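Long-range contact in hypothetical protein yfcE (Escherichia coli, PDB 1SU1), which belongs to the calcineurin-like phosphoesterase superfamily and carries two zinc ions bound at neighbouring sites: residues 34-46 with 72-84. Residues are numbered along the deposited sequence; the frame is centred on the assembly and turned at random.
Sequences IHGSLPATERVLE and PEGYAPAKVVERL. Unlike the reference sequence in segment 72-84: V81 (reference Ala). With ZN (zinc ion), chain F.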
loop_
_atom_site.group_PDB
_atom_site.type_symbol
_atom_site.label_atom_id
_atom_site.label_comp_id
_atom_site.label_asym_id
_atom_site.label_seq_id
_atom_site.Cartn_x
_atom_site.Cartn_y
_atom_site.Cartn_z
ATOM N N ILE A 34 -10.274 -8.866 -18.054
ATOM C CA ILE A 34 -10.275 -8.413 -19.436
ATOM C C ILE A 34 -8.879 -8.620 -20.025
ATOM O O ILE A 34 -8.732 -9.060 -21.171
ATOM C CB ILE A 34 -10.653 -6.920 -19.493
ATOM C CG1 ILE A 34 -12.036 -6.725 -18.857
ATOM C CG2 ILE A 34 -10.630 -6.416 -20.940
ATOM C CD1 ILE A 34 -12.481 -5.273 -18.752
ATOM N N HIS A 35 -7.859 -8.306 -19.229
ATOM C CA HIS A 35 -6.468 -8.480 -19.639
ATOM C C HIS A 35 -6.076 -7.865 -20.985
ATOM O O HIS A 35 -5.250 -8.420 -21.712
ATOM C CB HIS A 35 -6.111 -9.970 -19.654
ATOM C CG HIS A 35 -6.000 -10.586 -18.290
ATOM N ND1 HIS A 35 -4.981 -10.277 -17.412
ATOM C CD2 HIS A 35 -6.758 -11.521 -17.669
ATOM C CE1 HIS A 35 -5.115 -10.996 -16.312
ATOM N NE2 HIS A 35 -6.185 -11.759 -16.443
ATOM N N GLY A 36 -6.664 -6.725 -21.322
ATOM C CA GLY A 36 -6.310 -6.063 -22.568
ATOM C C GLY A 36 -6.973 -6.523 -23.868
ATOM O O GLY A 36 -6.615 -6.026 -24.932
ATOM N N SER A 37 -7.910 -7.470 -23.795
ATOM C CA SER A 37 -8.604 -7.972 -24.986
ATOM C C SER A 37 -9.598 -6.955 -25.545
ATOM O O SER A 37 -10.640 -6.704 -24.944
ATOM C CB SER A 37 -9.350 -9.268 -24.651
ATOM O OG SER A 37 -10.017 -9.782 -25.789
ATOM N N LEU A 38 -9.273 -6.354 -26.685
ATOM C CA LEU A 38 -10.173 -5.368 -27.287
ATOM C C LEU A 38 -11.528 -5.956 -27.738
ATOM O O LEU A 38 -12.575 -5.338 -27.538
ATOM C CB LEU A 38 -9.483 -4.673 -28.469
ATOM C CG LEU A 38 -10.322 -3.674 -29.278
ATOM C CD1 LEU A 38 -10.945 -2.635 -28.349
ATOM C CD2 LEU A 38 -9.444 -3.002 -30.318
ATOM N N PRO A 39 -11.526 -7.158 -28.348
ATOM C CA PRO A 39 -12.804 -7.746 -28.788
ATOM C C PRO A 39 -13.750 -7.984 -27.605
ATOM O O PRO A 39 -14.936 -7.640 -27.662
ATOM C CB PRO A 39 -12.383 -9.061 -29.462
ATOM C CG PRO A 39 -10.995 -8.752 -29.957
ATOM C CD PRO A 39 -10.389 -7.976 -28.804
ATOM N N ALA A 40 -13.230 -8.581 -26.537
ATOM C CA ALA A 40 -14.052 -8.828 -25.360
ATOM C C ALA A 40 -14.606 -7.504 -24.839
ATOM O O ALA A 40 -15.767 -7.418 -24.459
ATOM C CB ALA A 40 -13.229 -9.529 -24.286
ATOM N N THR A 41 -13.777 -6.462 -24.859
ATOM C CA THR A 41 -14.182 -5.135 -24.381
ATOM C C THR A 41 -15.303 -4.503 -25.204
ATOM O O THR A 41 -16.267 -3.954 -24.658
ATOM C CB THR A 41 -12.983 -4.152 -24.380
ATOM O OG1 THR A 41 -11.948 -4.676 -23.547
ATOM C CG2 THR A 41 -13.397 -2.785 -23.874
ATOM N N GLU A 42 -15.183 -4.552 -26.525
ATOM C CA GLU A 42 -16.227 -3.962 -27.357
ATOM C C GLU A 42 -17.556 -4.687 -27.181
ATOM O O GLU A 42 -18.606 -4.058 -27.142
ATOM C CB GLU A 42 -15.763 -3.912 -28.818
ATOM C CG GLU A 42 -14.819 -2.723 -29.014
ATOM C CD GLU A 42 -14.087 -2.710 -30.338
ATOM O OE1 GLU A 42 -13.893 -3.790 -30.930
ATOM O OE2 GLU A 42 -13.678 -1.608 -30.771
ATOM N N ARG A 43 -17.502 -6.001 -27.017
ATOM C CA ARG A 43 -18.705 -6.799 -26.815
ATOM C C ARG A 43 -19.335 -6.488 -25.450
ATOM O O ARG A 43 -20.560 -6.296 -25.346
ATOM C CB ARG A 43 -18.351 -8.284 -26.925
ATOM C CG ARG A 43 -19.490 -9.261 -26.614
ATOM C CD ARG A 43 -20.670 -9.156 -27.581
ATOM N NE ARG A 43 -21.547 -10.315 -27.411
ATOM C CZ ARG A 43 -22.805 -10.398 -27.845
ATOM N NH1 ARG A 43 -23.365 -9.377 -28.486
ATOM N NH2 ARG A 43 -23.506 -11.511 -27.636
ATOM N N VAL A 44 -18.501 -6.438 -24.405
ATOM C CA VAL A 44 -18.983 -6.120 -23.062
ATOM C C VAL A 44 -19.725 -4.800 -23.114
ATOM O O VAL A 44 -20.811 -4.653 -22.548
ATOM C CB VAL A 44 -17.811 -5.956 -22.052
ATOM C CG1 VAL A 44 -18.305 -5.256 -20.786
ATOM C CG2 VAL A 44 -17.219 -7.305 -21.707
ATOM N N LEU A 45 -19.117 -3.830 -23.787
ATOM C CA LEU A 45 -19.705 -2.505 -23.901
ATOM C C LEU A 45 -21.000 -2.446 -24.721
ATOM O O LEU A 45 -21.856 -1.594 -24.460
ATOM C CB LEU A 45 -18.673 -1.522 -24.465
ATOM C CG LEU A 45 -17.787 -0.772 -23.449
ATOM C CD1 LEU A 45 -17.238 -1.718 -22.402
ATOM C CD2 LEU A 45 -16.646 -0.083 -24.191
ATOM N N GLU A 46 -21.168 -3.327 -25.707
ATOM C CA GLU A 46 -22.415 -3.280 -26.475
ATOM C C GLU A 46 -23.502 -3.920 -25.616
ATOM O O GLU A 46 -24.637 -3.446 -25.574
ATOM C CB GLU A 46 -22.281 -3.985 -27.841
ATOM C CG GLU A 46 -22.552 -5.493 -27.870
ATOM C CD GLU A 46 -22.712 -6.042 -29.296
ATOM O OE1 GLU A 46 -21.706 -6.147 -30.033
ATOM O OE2 GLU A 46 -23.857 -6.362 -29.680
ATOM N N PRO A 72 -3.987 -12.570 -24.873
ATOM C CA PRO A 72 -5.304 -13.100 -25.228
ATOM C C PRO A 72 -5.578 -12.697 -26.680
ATOM O O PRO A 72 -4.760 -12.008 -27.297
ATOM C CB PRO A 72 -6.223 -12.375 -24.265
ATOM C CG PRO A 72 -5.622 -11.005 -24.271
ATOM C CD PRO A 72 -4.123 -11.302 -24.134
ATOM N N GLU A 73 -6.719 -13.120 -27.216
ATOM C CA GLU A 73 -7.098 -12.775 -28.586
ATOM C C GLU A 73 -7.409 -11.282 -28.674
ATOM O O GLU A 73 -8.128 -10.746 -27.827
ATOM C CB GLU A 73 -8.340 -13.575 -29.015
ATOM C CG GLU A 73 -8.053 -14.970 -29.573
ATOM C CD GLU A 73 -9.328 -15.739 -29.928
ATOM O OE1 GLU A 73 -10.269 -15.124 -30.484
ATOM O OE2 GLU A 73 -9.385 -16.959 -29.660
ATOM N N GLY A 74 -6.864 -10.614 -29.689
ATOM C CA GLY A 74 -7.128 -9.195 -29.865
ATOM C C GLY A 74 -6.526 -8.264 -28.815
ATOM O O GLY A 74 -7.102 -7.220 -28.491
ATOM N N TYR A 75 -5.364 -8.639 -28.289
ATOM C CA TYR A 75 -4.669 -7.847 -27.274
ATOM C C TYR A 75 -4.340 -6.455 -27.797
ATOM O O TYR A 75 -3.467 -6.305 -28.645
ATOM C CB TYR A 75 -3.377 -8.564 -26.865
ATOM C CG TYR A 75 -2.674 -7.925 -25.699
ATOM C CD1 TYR A 75 -3.228 -7.976 -24.415
ATOM C CD2 TYR A 75 -1.465 -7.250 -25.873
ATOM C CE1 TYR A 75 -2.598 -7.370 -23.333
ATOM C CE2 TYR A 75 -0.821 -6.640 -24.791
ATOM C CZ TYR A 75 -1.399 -6.705 -23.528
ATOM O OH TYR A 75 -0.790 -6.090 -22.467
ATOM N N ALA A 76 -5.036 -5.440 -27.288
ATOM C CA ALA A 76 -4.802 -4.059 -27.713
ATOM C C ALA A 76 -5.107 -3.064 -26.575
ATOM O O ALA A 76 -6.046 -2.248 -26.664
ATOM C CB ALA A 76 -5.657 -3.735 -28.932
ATOM N N PRO A 77 -4.286 -3.094 -25.508
ATOM C CA PRO A 77 -4.394 -2.245 -24.309
ATOM C C PRO A 77 -4.743 -0.785 -24.578
ATOM O O PRO A 77 -5.701 -0.252 -24.020
ATOM C CB PRO A 77 -3.013 -2.375 -23.661
ATOM C CG PRO A 77 -2.576 -3.723 -24.068
ATOM C CD PRO A 77 -3.003 -3.820 -25.513
ATOM N N ALA A 78 -3.954 -0.136 -25.427
ATOM C CA ALA A 78 -4.179 1.265 -25.736
ATOM C C ALA A 78 -5.607 1.517 -26.194
ATOM O O ALA A 78 -6.255 2.458 -25.731
ATOM C CB ALA A 78 -3.196 1.731 -26.797
ATOM N N LYS A 79 -6.110 0.673 -27.093
ATOM C CA LYS A 79 -7.469 0.864 -27.592
ATOM C C LYS A 79 -8.517 0.536 -26.534
ATOM O O LYS A 79 -9.534 1.215 -26.439
ATOM C CB LYS A 79 -7.708 0.021 -28.855
ATOM C CG LYS A 79 -8.955 0.420 -29.632
ATOM C CD LYS A 79 -8.854 1.848 -30.162
ATOM C CE LYS A 79 -10.113 2.248 -30.930
ATOM N NZ LYS A 79 -10.030 3.634 -31.480
ATOM N N VAL A 80 -8.285 -0.502 -25.739
ATOM C CA VAL A 80 -9.253 -0.836 -24.686
ATOM C C VAL A 80 -9.484 0.378 -23.776
ATOM O O VAL A 80 -10.612 0.623 -23.319
ATOM C CB VAL A 80 -8.785 -2.023 -23.819
ATOM C CG1 VAL A 80 -9.684 -2.167 -22.604
ATOM C CG2 VAL A 80 -8.821 -3.309 -24.633
ATOM N N VAL A 81 -8.422 1.157 -23.552
ATOM C CA VAL A 81 -8.501 2.349 -22.708
ATOM C C VAL A 81 -9.489 3.379 -23.255
ATOM O O VAL A 81 -10.365 3.860 -22.529
ATOM C CB VAL A 81 -7.105 3.021 -22.562
ATOM C CG1 VAL A 81 -7.236 4.359 -21.862
ATOM C CG2 VAL A 81 -6.176 2.110 -21.794
ATOM N N GLU A 82 -9.325 3.735 -24.527
ATOM C CA GLU A 82 -10.208 4.700 -25.184
ATOM C C GLU A 82 -11.663 4.258 -25.063
ATOM O O GLU A 82 -12.550 5.064 -24.773
ATOM C CB GLU A 82 -9.870 4.824 -26.679
ATOM C CG GLU A 82 -8.754 5.783 -27.029
ATOM C CD GLU A 82 -8.369 5.705 -28.511
ATOM O OE1 GLU A 82 -9.287 5.721 -29.368
ATOM O OE2 GLU A 82 -7.152 5.635 -28.817
ATOM N N ARG A 83 -11.901 2.970 -25.294
ATOM C CA ARG A 83 -13.253 2.423 -25.240
ATOM C C ARG A 83 -13.865 2.401 -23.836
ATOM O O ARG A 83 -15.034 2.760 -23.659
ATOM C CB ARG A 83 -13.264 1.019 -25.849
ATOM C CG ARG A 83 -13.069 0.998 -27.379
ATOM C CD ARG A 83 -14.260 1.629 -28.108
ATOM N NE ARG A 83 -14.370 1.185 -29.497
ATOM C CZ ARG A 83 -13.739 1.744 -30.527
ATOM N NH1 ARG A 83 -12.942 2.786 -30.340
ATOM N NH2 ARG A 83 -13.901 1.255 -31.750
ATOM N N LEU A 84 -13.095 1.992 -22.828
ATOM C CA LEU A 84 -13.649 1.980 -21.475
ATOM C C LEU A 84 -13.935 3.399 -20.976
ATOM O O LEU A 84 -14.900 3.620 -20.249
ATOM C CB LEU A 84 -12.709 1.250 -20.507
ATOM C CG LEU A 84 -12.599 -0.265 -20.717
ATOM C CD1 LEU A 84 -11.567 -0.851 -19.780
ATOM C CD2 LEU A 84 -13.965 -0.914 -20.490
HETATM ZN ZN ZN F . -6.930 -12.648 -14.555
#
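R83 reaches from helix 77-84 into a hole lined by L38, T41, E42 and L45 on helix 38-46. Its CB rests 3.9 Å from L45 CD2, and CG comes within 4.3 Å of L38 CD1. The chain then bends at chi2 (-67°), bringing NE and NH2 round to E42; NH2 makes a salt bridge of 3.0 Å with E42 OE2, the carboxylate and guanidinium planes turned 35° apart. Deeper in, V80 lays CG1 against T41 OG1, a hydroxyl already engaged by S37 O, while L84 CD2 meets the methyls of T41 and L45.

At the N-terminal ends of the helices the contact passes largely to backbone atoms. A76 N, at its helix's N-cap position, bonds to G36 O (2.9 Å), and L38 N bonds to G74 O. S37 OG donates to E73 O. The Y75 ring turns its edge to H35 O, 3.3 Å from CE1.

The ring of H35 leads away from this contact: NE2 binds zinc with D33 and H153, and ND1 is held by N64 O. The zinc-binding loop after strand 27-31 leads straight into helix 38-46, which packs nearly parallel (12°) to helix 77-84, as in the metallophosphoesterase fold.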